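Amidohydrolase (Staphylococcus aureus, PDB 3NUR) probably hydrolyses carbon-nitrogen bonds of linear amides as a metal-dependent TIM-barrel amidohydrolase, its physiological substrate being unestablished. Local coordinates at residues 22-26 with 85-89. Numbering follows the deposited sequence.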
loop_
_atom_site.group_PDB
_atom_site.type_symbol
_atom_site.label_atom_id
_atom_site.label_comp_id
_atom_site.label_asym_id
_atom_site.label_seq_id
_atom_site.Cartn_x
_atom_site.Cartn_y
_atom_site.Cartn_z
HETATM N N MSE A 22 4.623 12.155 20.702
HETATM C CA MSE A 22 5.489 11.493 19.721
HETATM C C MSE A 22 4.859 11.565 18.317
HETATM O O MSE A 22 3.714 11.133 18.139
HETATM C CB MSE A 22 5.740 10.038 20.124
HETATM C CG MSE A 22 6.931 9.409 19.410
HETATM SE SE MSE A 22 7.028 7.485 19.694
HETATM C CE MSE A 22 7.457 7.445 21.620
ATOM N N LYS A 23 5.610 12.099 17.332
ATOM C CA LYS A 23 5.103 12.288 15.974
ATOM C C LYS A 23 5.270 11.065 15.086
ATOM O O LYS A 23 6.175 10.257 15.295
ATOM C CB LYS A 23 5.680 13.543 15.306
ATOM C CG LYS A 23 5.393 14.846 16.045
ATOM C CD LYS A 23 3.948 15.330 15.888
ATOM C CE LYS A 23 3.658 16.483 16.815
ATOM N NZ LYS A 23 4.530 17.655 16.539
ATOM N N SER A 24 4.365 10.921 14.110
ATOM C CA SER A 24 4.375 9.759 13.241
ATOM C C SER A 24 4.498 10.087 11.780
ATOM O O SER A 24 4.231 11.223 11.360
ATOM C CB SER A 24 3.111 8.927 13.464
ATOM O OG SER A 24 1.945 9.631 13.053
ATOM N N ILE A 25 4.896 9.074 11.009
ATOM C CA ILE A 25 4.905 9.079 9.540
ATOM C C ILE A 25 3.783 8.063 9.209
ATOM O O ILE A 25 3.839 6.922 9.685
ATOM C CB ILE A 25 6.258 8.658 8.912
ATOM C CG1 ILE A 25 7.416 9.601 9.330
ATOM C CG2 ILE A 25 6.141 8.606 7.366
ATOM C CD1 ILE A 25 8.863 9.014 9.017
ATOM N N THR A 26 2.766 8.469 8.433
ATOM C CA THR A 26 1.645 7.575 8.088
ATOM C C THR A 26 1.748 7.182 6.595
ATOM O O THR A 26 2.002 8.043 5.732
ATOM C CB THR A 26 0.297 8.119 8.561
ATOM O OG1 THR A 26 0.126 9.429 8.046
ATOM C CG2 THR A 26 0.144 8.137 10.104
ATOM N N GLN A 85 -3.832 14.373 15.541
ATOM C CA GLN A 85 -3.401 12.974 15.744
ATOM C C GLN A 85 -1.892 12.772 15.815
ATOM O O GLN A 85 -1.416 11.627 15.735
ATOM C CB GLN A 85 -4.047 12.050 14.694
ATOM C CG GLN A 85 -5.587 12.031 14.735
ATOM C CD GLN A 85 -6.198 11.585 16.054
ATOM O OE1 GLN A 85 -5.661 10.736 16.777
ATOM N NE2 GLN A 85 -7.373 12.123 16.378
ATOM N N ASP A 86 -1.132 13.871 15.955
ATOM C CA ASP A 86 0.329 13.855 16.080
ATOM C C ASP A 86 1.041 13.228 14.869
ATOM O O ASP A 86 2.052 12.537 15.020
ATOM C CB ASP A 86 0.781 13.210 17.423
ATOM C CG ASP A 86 0.422 14.006 18.675
ATOM O OD1 ASP A 86 0.211 15.240 18.563
ATOM O OD2 ASP A 86 0.364 13.400 19.764
ATOM N N VAL A 87 0.484 13.440 13.678
ATOM C CA VAL A 87 1.077 12.949 12.437
ATOM C C VAL A 87 1.932 14.076 11.865
ATOM O O VAL A 87 1.386 15.112 11.472
ATOM C CB VAL A 87 -0.000 12.509 11.413
ATOM C CG1 VAL A 87 0.657 12.033 10.117
ATOM C CG2 VAL A 87 -0.913 11.414 11.998
ATOM N N GLN A 88 3.242 13.836 11.719
ATOM C CA GLN A 88 4.174 14.805 11.140
ATOM C C GLN A 88 4.091 14.699 9.623
ATOM O O GLN A 88 4.063 15.721 8.945
ATOM C CB GLN A 88 5.614 14.514 11.609
ATOM C CG GLN A 88 6.698 15.466 11.051
ATOM C CD GLN A 88 6.497 16.909 11.457
ATOM O OE1 GLN A 88 6.579 17.824 10.631
ATOM N NE2 GLN A 88 6.195 17.144 12.728
ATOM N N ILE A 89 4.101 13.454 9.083
ATOM C CA ILE A 89 4.081 13.256 7.637
ATOM C C ILE A 89 3.017 12.283 7.184
ATOM O O ILE A 89 2.883 11.194 7.761
ATOM C CB ILE A 89 5.486 12.762 7.154
ATOM C CG1 ILE A 89 6.603 13.797 7.435
ATOM C CG2 ILE A 89 5.485 12.279 5.690
ATOM C CD1 ILE A 89 7.988 13.267 7.245
HETATM O O HOH W 1 1.405 10.811 19.803
HETATM O O HOH W 2 0.216 9.413 15.243
#
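Ser24 and Val87 pair as neighbours in a parallel sheet, and Ile25 then pairs with Ile89 rather than Gln88, so the register slips by one residue at a beta bulge. The bonding shows where the extra residue is absorbed: Ser24 O accepts from both Gln88 N (2.8 Å) and Ile89 N (3.2 Å), the second bond being the straighter at 168°. Before the bulge Ser24 N reaches Asp86 O at 3.0 Å; beyond it Thr26 N donates to Ile89 O at 2.8 Å.

Ser24 and Val87 share one face of the sheet, and the side chain of Thr26 reaches the tip of Val87. The Ser24 hydroxyl lies between its own backbone N and carbonyl carbon (chi1 66°), which places OG 3.5 Å from Val87 CG2 and lets it share a water with Gln85 O. The Val87 side chain meets that of Thr26 tip to tip, CG1 coming within 3.4 Å of Thr26 OG1 while CG2 packs on the threonine methyl. Leu325 also touches Val87.

The other face carries Ile25 and Ile89, side by side and pointing the same way, with their CG2 methyls 4.1 Å apart; Leu353 touches both. Toward the exposed end, the side chain of Lys23 crosses that of Asp86 at about a right angle; bent at chi2 (-75°), it carries CD over the Asp86 backbone carbonyl, whereas NZ stays 5.3 Å from Asp86 OD1, too far for a salt bridge.

Helix 75-84 ends just before Gln85, and the chain enters strand 87-94 directly through Asp86. In this TIM barrel, strand 24-31 opens the modelled chain, strand 87-94 lies parallel beside it, and strand 24-31 runs on from here to Glu28 and His30 of the calcium site.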